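Local structure of hydroquinone dioxygenase large subunit (Pseudomonas sp., 4ZXA) at residues 71-75 / 76-80; 126-129 / 130-134; 160-163 / 164-168; 318-321 / 322-325. The protein is the large subunit of a cupin-type, Fe2+-dependent dioxygenase that probably cleaves the aromatic ring of hydroquinone in the hydroquinone pathway. All blocks are in the same frame, centred on the assembly; numbering follows the deposited sequence.

Contact 1: residues 71-75 / 76-80; sequences MRDVA and WGFFY. With H8N (4-hydroxybenzonitrile), chain J.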
loop_
_atom_site.group_PDB
_atom_site.type_symbol
_atom_site.label_atom_id
_atom_site.label_comp_id
_atom_site.label_asym_id
_atom_site.label_seq_id
_atom_site.Cartn_x
_atom_site.Cartn_y
_atom_site.Cartn_z
ATOM N N MET E 71 5.765 -4.239 -14.125
ATOM C CA MET E 71 5.062 -4.895 -15.224
ATOM C C MET E 71 4.410 -3.865 -16.120
ATOM O O MET E 71 4.448 -4.011 -17.334
ATOM C CB MET E 71 3.998 -5.853 -14.716
ATOM C CG MET E 71 3.256 -6.548 -15.830
ATOM S SD MET E 71 4.190 -7.889 -16.563
ATOM C CE MET E 71 4.520 -7.264 -18.216
ATOM N N ARG E 72 3.812 -2.825 -15.535
ATOM C CA ARG E 72 3.195 -1.794 -16.360
ATOM C C ARG E 72 4.280 -1.024 -17.098
ATOM O O ARG E 72 4.168 -0.799 -18.302
ATOM C CB ARG E 72 2.278 -0.844 -15.554
ATOM C CG ARG E 72 1.033 -1.517 -14.910
ATOM C CD ARG E 72 0.365 -2.460 -15.887
ATOM N NE ARG E 72 -0.837 -3.119 -15.383
ATOM C CZ ARG E 72 -0.838 -4.095 -14.474
ATOM N NH1 ARG E 72 0.300 -4.497 -13.911
ATOM N NH2 ARG E 72 -1.980 -4.655 -14.108
ATOM N N ASP E 73 5.341 -0.646 -16.382
ATOM C CA ASP E 73 6.399 0.162 -16.990
ATOM C C ASP E 73 7.003 -0.542 -18.200
ATOM O O ASP E 73 7.342 0.098 -19.197
ATOM C CB ASP E 73 7.504 0.509 -15.988
ATOM C CG ASP E 73 7.981 1.951 -16.113
ATOM O OD1 ASP E 73 7.507 2.692 -17.014
ATOM O OD2 ASP E 73 8.838 2.351 -15.298
ATOM N N VAL E 74 7.128 -1.861 -18.109
ATOM C CA VAL E 74 7.730 -2.632 -19.185
ATOM C C VAL E 74 6.768 -2.779 -20.347
ATOM O O VAL E 74 7.167 -2.649 -21.506
ATOM C CB VAL E 74 8.183 -4.024 -18.721
ATOM C CG1 VAL E 74 8.245 -4.978 -19.902
ATOM C CG2 VAL E 74 9.520 -3.925 -18.029
ATOM N N ALA E 75 5.503 -3.041 -20.027
ATOM C CA ALA E 75 4.496 -3.282 -21.045
ATOM C C ALA E 75 4.198 -1.997 -21.807
ATOM O O ALA E 75 3.847 -2.040 -22.986
ATOM C CB ALA E 75 3.220 -3.845 -20.425
ATOM N N TRP E 76 4.327 -0.862 -21.123
ATOM C CA TRP E 76 3.990 0.437 -21.709
ATOM C C TRP E 76 5.191 1.095 -22.378
ATOM O O TRP E 76 5.079 2.180 -22.930
ATOM C CB TRP E 76 3.438 1.395 -20.643
ATOM C CG TRP E 76 2.216 0.908 -19.939
ATOM C CD1 TRP E 76 1.421 -0.139 -20.304
ATOM C CD2 TRP E 76 1.661 1.434 -18.725
ATOM N NE1 TRP E 76 0.402 -0.290 -19.396
ATOM C CE2 TRP E 76 0.527 0.657 -18.416
ATOM C CE3 TRP E 76 2.013 2.477 -17.868
ATOM C CZ2 TRP E 76 -0.263 0.906 -17.301
ATOM C CZ3 TRP E 76 1.241 2.718 -16.761
ATOM C CH2 TRP E 76 0.114 1.935 -16.481
ATOM N N GLY E 77 6.353 0.459 -22.308
ATOM C CA GLY E 77 7.553 1.053 -22.872
ATOM C C GLY E 77 7.897 2.341 -22.159
ATOM O O GLY E 77 8.412 3.288 -22.760
ATOM N N PHE E 78 7.608 2.367 -20.860
ATOM C CA PHE E 78 7.874 3.521 -20.000
ATOM C C PHE E 78 6.911 4.681 -20.213
ATOM O O PHE E 78 7.087 5.758 -19.650
ATOM C CB PHE E 78 9.350 3.935 -20.062
ATOM C CG PHE E 78 10.279 2.842 -19.617
ATOM C CD1 PHE E 78 10.432 2.560 -18.259
ATOM C CD2 PHE E 78 10.955 2.062 -20.542
ATOM C CE1 PHE E 78 11.273 1.529 -17.822
ATOM C CE2 PHE E 78 11.793 1.036 -20.125
ATOM C CZ PHE E 78 11.955 0.764 -18.758
ATOM N N PHE E 79 5.877 4.443 -21.017
ATOM C CA PHE E 79 4.747 5.351 -21.081
ATOM C C PHE E 79 5.198 6.764 -21.459
ATOM O O PHE E 79 6.049 6.935 -22.332
ATOM C CB PHE E 79 4.034 5.357 -19.726
ATOM C CG PHE E 79 2.558 5.650 -19.810
ATOM C CD1 PHE E 79 1.880 5.535 -21.012
ATOM C CD2 PHE E 79 1.852 6.052 -18.686
ATOM C CE1 PHE E 79 0.509 5.814 -21.091
ATOM C CE2 PHE E 79 0.491 6.336 -18.756
ATOM C CZ PHE E 79 -0.184 6.213 -19.954
ATOM N N TYR E 80 4.619 7.766 -20.799
ATOM C CA TYR E 80 4.971 9.172 -21.004
ATOM C C TYR E 80 5.112 9.768 -19.632
ATOM O O TYR E 80 4.546 9.246 -18.685
ATOM C CB TYR E 80 3.845 9.924 -21.739
ATOM C CG TYR E 80 3.464 9.268 -23.014
ATOM C CD1 TYR E 80 4.183 9.507 -24.170
ATOM C CD2 TYR E 80 2.418 8.358 -23.062
ATOM C CE1 TYR E 80 3.850 8.884 -25.358
ATOM C CE2 TYR E 80 2.080 7.719 -24.245
ATOM C CZ TYR E 80 2.796 7.989 -25.390
ATOM O OH TYR E 80 2.459 7.365 -26.567
HETATM N NAA H8N J . -2.410 7.645 -16.940
HETATM C CAC H8N J . -2.884 6.615 -17.085
HETATM C CAI H8N J . -3.542 5.289 -17.276
HETATM C CAF H8N J . -4.923 5.215 -17.150
HETATM C CAD H8N J . -5.574 3.996 -17.318
HETATM C CAH H8N J . -4.805 2.881 -17.610
HETATM O OAB H8N J . -5.432 1.674 -17.765
HETATM C CAE H8N J . -3.422 2.951 -17.736
HETATM C CAG H8N J . -2.784 4.171 -17.571
#
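W76 N bonds to R72 O at 2.8 Å in the last turn of helix 63-75, and the chain then closes that end with a Schellman motif at G77. F78 N reaches back to D73 O over 2.8 Å. The second bond of the motif, G77 N to V74 O, is weak. R72 and W76 carry the side-chain contact. R72 CB sits over the six-membered ring of W76, 3.5 Å from its centroid and 11° off the ring normal, a CH-pi contact. R72 bends at chi2 (-44°), which keeps CG and CD near W76 CZ2. The guanidinium stands nearly upright to the ring, at 84°. Its nitrogens bond to the carbonyls of P143, T229 and W230. Further along, D73 OD1 lies 3.2 Å from F78 CD1, while D73 OD2 bonds to T91. W76 CZ2 is 3.8 Å from CAE of 4-hydroxybenzonitrile, and the edge of F79 meets the nitrile nitrogen in plane. W76 NE1 bonds weakly to N231. An alanine in place of W76 would probably open a gap beside the ligand ring and strip R72 of its aromatic cover. The turn thus meets the ligand with aromatic carbon, while E248 OE2 is hydrogen-bonded to it from elsewhere in the chain.

Contact 2: residues 126-129 / 130-134; sequences MATF and KAILR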
loop_
_atom_site.group_PDB
_atom_site.type_symbol
_atom_site.label_atom_id
_atom_site.label_comp_id
_atom_site.label_asym_id
_atom_site.label_seq_id
_atom_site.Cartn_x
_atom_site.Cartn_y
_atom_site.Cartn_z
ATOM N N MET E 126 15.302 -1.373 -20.112
ATOM C CA MET E 126 14.222 -2.286 -20.489
ATOM C C MET E 126 14.654 -3.740 -20.338
ATOM O O MET E 126 13.887 -4.576 -19.874
ATOM C CB MET E 126 13.725 -2.013 -21.923
ATOM C CG MET E 126 12.782 -3.059 -22.465
ATOM S SD MET E 126 11.173 -3.084 -21.626
ATOM C CE MET E 126 10.516 -1.510 -22.202
ATOM N N ALA E 127 15.888 -4.036 -20.727
ATOM C CA ALA E 127 16.414 -5.394 -20.633
ATOM C C ALA E 127 16.550 -5.792 -19.172
ATOM O O ALA E 127 16.153 -6.892 -18.772
ATOM C CB ALA E 127 17.751 -5.498 -21.345
ATOM N N THR E 128 17.105 -4.885 -18.376
ATOM C CA THR E 128 17.203 -5.107 -16.942
ATOM C C THR E 128 15.829 -5.353 -16.330
ATOM O O THR E 128 15.646 -6.310 -15.573
ATOM C CB THR E 128 17.871 -3.918 -16.230
ATOM O OG1 THR E 128 19.110 -3.613 -16.877
ATOM C CG2 THR E 128 18.119 -4.242 -14.763
ATOM N N PHE E 129 14.859 -4.502 -16.659
ATOM C CA PHE E 129 13.508 -4.665 -16.107
ATOM C C PHE E 129 12.844 -5.995 -16.492
ATOM O O PHE E 129 12.246 -6.662 -15.648
ATOM C CB PHE E 129 12.601 -3.480 -16.474
ATOM C CG PHE E 129 12.764 -2.282 -15.581
ATOM C CD1 PHE E 129 13.919 -2.110 -14.818
ATOM C CD2 PHE E 129 11.755 -1.336 -15.485
ATOM C CE1 PHE E 129 14.067 -1.004 -13.989
ATOM C CE2 PHE E 129 11.886 -0.226 -14.663
ATOM C CZ PHE E 129 13.044 -0.054 -13.916
ATOM N N LYS E 130 12.939 -6.382 -17.759
ATOM C CA LYS E 130 12.352 -7.656 -18.187
ATOM C C LYS E 130 12.993 -8.791 -17.420
ATOM O O LYS E 130 12.331 -9.751 -17.044
ATOM C CB LYS E 130 12.541 -7.866 -19.685
ATOM C CG LYS E 130 11.711 -6.915 -20.548
ATOM C CD LYS E 130 11.600 -7.406 -21.979
ATOM C CE LYS E 130 10.658 -6.527 -22.779
ATOM N NZ LYS E 130 10.238 -7.147 -24.073
ATOM N N ALA E 131 14.296 -8.661 -17.178
ATOM C CA ALA E 131 15.046 -9.689 -16.478
ATOM C C ALA E 131 14.620 -9.760 -15.014
ATOM O O ALA E 131 14.578 -10.850 -14.417
ATOM C CB ALA E 131 16.558 -9.434 -16.599
ATOM N N ILE E 132 14.297 -8.606 -14.435
ATOM C CA ILE E 132 13.817 -8.574 -13.057
ATOM C C ILE E 132 12.444 -9.257 -12.932
ATOM O O ILE E 132 12.249 -10.114 -12.066
ATOM C CB ILE E 132 13.796 -7.140 -12.479
ATOM C CG1 ILE E 132 15.224 -6.606 -12.328
ATOM C CG2 ILE E 132 13.086 -7.110 -11.124
ATOM C CD1 ILE E 132 15.295 -5.129 -12.078
ATOM N N LEU E 133 11.503 -8.898 -13.803
ATOM C CA LEU E 133 10.192 -9.545 -13.796
ATOM C C LEU E 133 10.349 -11.056 -13.918
ATOM O O LEU E 133 9.754 -11.818 -13.157
ATOM C CB LEU E 133 9.292 -9.022 -14.923
ATOM C CG LEU E 133 8.781 -7.586 -14.851
ATOM C CD1 LEU E 133 8.195 -7.166 -16.208
ATOM C CD2 LEU E 133 7.750 -7.445 -13.734
ATOM N N ARG E 134 11.153 -11.482 -14.882
ATOM C CA ARG E 134 11.370 -12.901 -15.115
ATOM C C ARG E 134 11.809 -13.576 -13.830
ATOM O O ARG E 134 11.239 -14.584 -13.420
ATOM C CB ARG E 134 12.416 -13.112 -16.215
ATOM C CG ARG E 134 12.480 -14.534 -16.762
ATOM C CD ARG E 134 13.485 -14.651 -17.916
ATOM N NE ARG E 134 13.474 -15.990 -18.511
ATOM C CZ ARG E 134 13.041 -16.270 -19.741
ATOM N NH1 ARG E 134 12.590 -15.306 -20.545
ATOM N NH2 ARG E 134 13.068 -17.524 -20.175
#
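K130 N donates to M126 O at 2.9 Å with a nearly straight bond, 166° at the hydrogen. L133 N to F129 O is straighter still, at 173°. Between them, A131 N bonds to A127 O and I132 N to T128 O. All four are the i to i+4 bonds of a regular alpha-helix. The T128 hydroxyl adds a further bond, from OG1 to L124 O one turn back.

Side chains one turn apart then meet along the helix surface. M126 is bent at both chi2 and chi3. This brings SD to 3.7 Å from K130 CE. The lysine is extended beyond CG and passes the sulfur with its methylenes, while its amino end leads on away from this contact.

The segments form the middle of helix 122-136, which is amphipathic. T128, F129, I132 and L133 are buried, and K130 lies on the exposed side. F129 and I132 pack on M70 of helix 63-75. I132 and A131 also touch F32 of strand 32-34, and L133 meets I165 of helix 162-165.

On the buried side, T128 and I132 lie side by side and point the same way, with T128 CG2 4.0 Å from I132 CD1. I132 CG1 also runs close to the T128 carbonyl, 3.3 Å from its oxygen. The same I132 CD1 approaches the F129 ring obliquely, 4.3 Å from CD1 of the phenylalanine. A131 CB rests against two carbonyl oxygens, A127 O and T128 O.

Contact 3: residues 160-163 / 164-168; sequences ENLE and CIERF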
loop_
_atom_site.group_PDB
_atom_site.type_symbol
_atom_site.label_atom_id
_atom_site.label_comp_id
_atom_site.label_asym_id
_atom_site.label_seq_id
_atom_site.Cartn_x
_atom_site.Cartn_y
_atom_site.Cartn_z
ATOM N N GLU E 160 8.617 -19.893 -12.680
ATOM C CA GLU E 160 8.546 -18.707 -13.502
ATOM C C GLU E 160 7.107 -18.570 -13.952
ATOM O O GLU E 160 6.306 -19.495 -13.783
ATOM C CB GLU E 160 9.476 -18.840 -14.717
ATOM C CG GLU E 160 10.934 -18.511 -14.437
ATOM C CD GLU E 160 11.840 -18.736 -15.647
ATOM O OE1 GLU E 160 11.385 -19.338 -16.645
ATOM O OE2 GLU E 160 13.015 -18.314 -15.599
ATOM N N ASN E 161 6.771 -17.416 -14.514
ATOM C CA ASN E 161 5.461 -17.225 -15.132
ATOM C C ASN E 161 5.610 -16.456 -16.438
ATOM O O ASN E 161 5.018 -15.395 -16.609
ATOM C CB ASN E 161 4.522 -16.481 -14.187
ATOM C CG ASN E 161 3.070 -16.814 -14.436
ATOM O OD1 ASN E 161 2.179 -16.335 -13.734
ATOM N ND2 ASN E 161 2.820 -17.653 -15.431
ATOM N N LEU E 162 6.427 -17.001 -17.341
ATOM C CA LEU E 162 6.735 -16.366 -18.621
ATOM C C LEU E 162 5.476 -16.015 -19.402
ATOM O O LEU E 162 5.417 -14.978 -20.073
ATOM C CB LEU E 162 7.599 -17.289 -19.475
ATOM C CG LEU E 162 8.873 -17.819 -18.819
ATOM C CD1 LEU E 162 9.673 -18.712 -19.772
ATOM C CD2 LEU E 162 9.706 -16.651 -18.362
ATOM N N GLU E 163 4.476 -16.889 -19.317
ATOM C CA GLU E 163 3.250 -16.693 -20.070
ATOM C C GLU E 163 2.519 -15.428 -19.641
ATOM O O GLU E 163 1.808 -14.820 -20.441
ATOM C CB GLU E 163 2.332 -17.918 -19.980
ATOM C CG GLU E 163 2.929 -19.198 -20.597
ATOM C CD GLU E 163 3.448 -18.996 -22.028
ATOM O OE1 GLU E 163 4.691 -18.901 -22.210
ATOM O OE2 GLU E 163 2.613 -18.938 -22.970
ATOM N N CYS E 164 2.699 -15.013 -18.393
ATOM C CA CYS E 164 2.011 -13.817 -17.921
ATOM C C CYS E 164 2.807 -12.550 -18.138
ATOM O O CYS E 164 2.229 -11.493 -18.364
ATOM C CB CYS E 164 1.611 -13.940 -16.454
ATOM S SG CYS E 164 0.387 -15.214 -16.207
ATOM N N ILE E 165 4.131 -12.648 -18.075
ATOM C CA ILE E 165 4.946 -11.460 -18.240
ATOM C C ILE E 165 5.404 -11.213 -19.680
ATOM O O ILE E 165 5.786 -10.095 -20.018
ATOM C CB ILE E 165 6.143 -11.446 -17.281
ATOM C CG1 ILE E 165 7.039 -12.646 -17.539
ATOM C CG2 ILE E 165 5.656 -11.440 -15.829
ATOM C CD1 ILE E 165 8.421 -12.493 -16.943
ATOM N N GLU E 166 5.378 -12.235 -20.526
ATOM C CA GLU E 166 5.725 -12.033 -21.939
ATOM C C GLU E 166 4.511 -12.232 -22.826
ATOM O O GLU E 166 4.469 -13.148 -23.648
ATOM C CB GLU E 166 6.819 -12.994 -22.406
ATOM C CG GLU E 166 8.073 -13.053 -21.563
ATOM C CD GLU E 166 9.070 -14.041 -22.138
ATOM O OE1 GLU E 166 9.513 -14.954 -21.413
ATOM O OE2 GLU E 166 9.399 -13.916 -23.333
ATOM N N ARG E 167 3.507 -11.388 -22.664
ATOM C CA ARG E 167 2.348 -11.500 -23.522
ATOM C C ARG E 167 2.681 -10.912 -24.893
ATOM O O ARG E 167 2.980 -9.734 -25.023
ATOM C CB ARG E 167 1.118 -10.867 -22.863
ATOM C CG ARG E 167 0.320 -11.863 -21.973
ATOM C CD ARG E 167 -0.145 -11.224 -20.675
ATOM N NE ARG E 167 -1.220 -11.969 -20.020
ATOM C CZ ARG E 167 -1.337 -12.103 -18.697
ATOM N NH1 ARG E 167 -0.429 -11.554 -17.909
ATOM N NH2 ARG E 167 -2.341 -12.792 -18.156
ATOM N N PHE E 168 2.687 -11.767 -25.906
ATOM C CA PHE E 168 2.935 -11.331 -27.275
ATOM C C PHE E 168 1.641 -10.773 -27.839
ATOM O O PHE E 168 0.582 -11.401 -27.724
ATOM C CB PHE E 168 3.406 -12.509 -28.125
ATOM C CG PHE E 168 3.693 -12.157 -29.555
ATOM C CD1 PHE E 168 2.671 -12.115 -30.496
ATOM C CD2 PHE E 168 4.987 -11.887 -29.967
ATOM C CE1 PHE E 168 2.933 -11.799 -31.812
ATOM C CE2 PHE E 168 5.255 -11.576 -31.284
ATOM C CZ PHE E 168 4.232 -11.531 -32.208
#
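N161 O accepts two backbone bonds at the start of helix 162-165. C164 N donates over 3.0 Å from above the carbonyl plane. I165 N donates over 3.2 Å, in that plane. The first bond spans three residues and the second four, as at the first turn of a helix. E166 N then bonds to L162 O at 2.8 Å, and at E166 the chain leaves helical geometry. N161 holds the N-cap position, but its side chain makes no capping bond. Instead its amide group packs against the thiol of C164, with N161 CG 3.6 Å from C164 SG. With CG anti to the backbone N (chi1 -153°), the amide group is carried over to the C164 side chain. A glycine in place of N161 would probably leave the C164 sulfur without this neighbour and let the helix start move more freely.

L162 and E166 run alongside each other, pointing the same way. E166 OE1 lies 3.5 Å from L162 CD2, an apolar neighbour for a carboxylate oxygen. The same OE1 has a long, weak ion pair with R134 of helix 122-136. Past the helix end, R167 bends back. E163 O lies over one face of its guanidinium, and NH1 makes a weak bond to C164 O. Its salt bridges go to D227 and D142. I165 turns to L133 and P143.

The backbone bonds thus hold this one short turn together. The charge of R167 fastens the segment's end to two acidic residues elsewhere in the chain, whose negative charges it probably balances.

Contact 4: residues 318-321 / 322-325; sequences NATP and NLPH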
loop_
_atom_site.group_PDB
_atom_site.type_symbol
_atom_site.label_atom_id
_atom_site.label_comp_id
_atom_site.label_asym_id
_atom_site.label_seq_id
_atom_site.Cartn_x
_atom_site.Cartn_y
_atom_site.Cartn_z
ATOM N N ASN E 318 -3.083 10.303 -28.289
ATOM C CA ASN E 318 -2.656 11.086 -29.433
ATOM C C ASN E 318 -1.173 10.835 -29.687
ATOM O O ASN E 318 -0.321 11.313 -28.952
ATOM C CB ASN E 318 -2.910 12.572 -29.176
ATOM C CG ASN E 318 -2.500 13.450 -30.359
ATOM O OD1 ASN E 318 -1.967 12.961 -31.356
ATOM N ND2 ASN E 318 -2.751 14.749 -30.247
ATOM N N ALA E 319 -0.871 10.086 -30.736
ATOM C CA ALA E 319 0.479 9.607 -30.981
ATOM C C ALA E 319 1.340 10.564 -31.830
ATOM O O ALA E 319 2.310 10.143 -32.469
ATOM C CB ALA E 319 0.418 8.232 -31.625
ATOM N N THR E 320 0.987 11.845 -31.832
ATOM C CA THR E 320 1.756 12.862 -32.539
ATOM C C THR E 320 3.127 13.121 -31.877
ATOM O O THR E 320 3.205 13.479 -30.697
ATOM C CB THR E 320 0.959 14.181 -32.610
ATOM O OG1 THR E 320 -0.302 13.956 -33.265
ATOM C CG2 THR E 320 1.754 15.241 -33.357
ATOM N N PRO E 321 4.210 12.974 -32.651
ATOM C CA PRO E 321 5.587 12.973 -32.140
ATOM C C PRO E 321 6.042 14.248 -31.408
ATOM O O PRO E 321 6.807 14.131 -30.449
ATOM C CB PRO E 321 6.422 12.777 -33.410
ATOM C CG PRO E 321 5.487 12.151 -34.407
ATOM C CD PRO E 321 4.169 12.769 -34.111
ATOM N N ASN E 322 5.605 15.432 -31.834
ATOM C CA ASN E 322 6.159 16.659 -31.250
ATOM C C ASN E 322 5.359 17.234 -30.077
ATOM O O ASN E 322 5.500 18.410 -29.734
ATOM C CB ASN E 322 6.407 17.726 -32.328
ATOM C CG ASN E 322 5.113 18.365 -32.845
ATOM O OD1 ASN E 322 4.018 17.857 -32.613
ATOM N ND2 ASN E 322 5.241 19.496 -33.534
ATOM N N LEU E 323 4.525 16.400 -29.460
ATOM C CA LEU E 323 3.719 16.834 -28.311
ATOM C C LEU E 323 4.537 17.511 -27.203
ATOM O O LEU E 323 4.178 18.593 -26.752
ATOM C CB LEU E 323 2.876 15.681 -27.746
ATOM C CG LEU E 323 1.436 15.525 -28.277
ATOM C CD1 LEU E 323 1.190 16.334 -29.537
ATOM C CD2 LEU E 323 1.092 14.061 -28.519
ATOM N N PRO E 324 5.643 16.887 -26.761
ATOM C CA PRO E 324 6.435 17.556 -25.717
ATOM C C PRO E 324 6.817 18.976 -26.134
ATOM O O PRO E 324 6.685 19.906 -25.330
ATOM C CB PRO E 324 7.678 16.669 -25.592
ATOM C CG PRO E 324 7.197 15.322 -26.030
ATOM C CD PRO E 324 6.199 15.576 -27.127
ATOM N N HIS E 325 7.266 19.148 -27.379
ATOM C CA HIS E 325 7.553 20.493 -27.889
ATOM C C HIS E 325 6.339 21.421 -27.768
ATOM O O HIS E 325 6.456 22.528 -27.242
ATOM C CB HIS E 325 8.043 20.461 -29.332
ATOM C CG HIS E 325 7.951 21.791 -30.020
ATOM N ND1 HIS E 325 8.657 22.897 -29.597
ATOM C CD2 HIS E 325 7.216 22.194 -31.083
ATOM C CE1 HIS E 325 8.362 23.925 -30.378
ATOM N NE2 HIS E 325 7.494 23.528 -31.286
#
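L323 points one methyl at two carbonyl oxygens: CD2 is 3.1 Å from T320 O and equally near N318 O. Its torsions are unusual (chi1 -93°, chi2 14°), and the exact placing of the branches is therefore doubtful. The other methyl, CD1, lies 3.8 Å from T320 CB, and the two side chains cross at about a right angle. A type I beta turn from T320 to L323 brings them together. Its closing bond, L323 N to T320 O, is weak at 3.4 Å. N322 is the N-cap residue of the helix that follows, but its side chain does not cap. It lies beside T320, with OD1 3.5 Å from T320 CG2. T320 is also held by N318, whose OD1 takes two bonds. T320 N donates at 3.2 Å from above the amide plane, which makes an Asx turn, and T320 OG1 donates at 2.7 Å. N318 ND2 bonds to N58 of the small subunit, and L59 of that subunit packs on N318 and T320. The turn thus joins strand 310-318, which lies between strands 241-249 and 262-266 in an antiparallel sheet, to helix 323-329. A319 pairs by backbone with A240, and L323 and P324 rest on R260.

Overall arrangement
The four contacts follow one another along the chain, and none nests in or crosses another. Contact 1 ends helix 63-75 and leads toward strand 82-84, beside the ligand. Contact 2, in helix 122-136, touches it directly: V74 packs on F129, and F78 on M126. Contact 3 closes the short turn of helix 162-165. It meets contact 2 through R134, and I165 O touches M71 of contact 1. These three therefore form one cluster of helices within the first half of the chain. Contact 4 turns the chain from strand 310-318 into helix 323-329. Its nearest atoms are about 5 Å from contact 1 but about 17 Å from contact 2 and about 19 Å from contact 3.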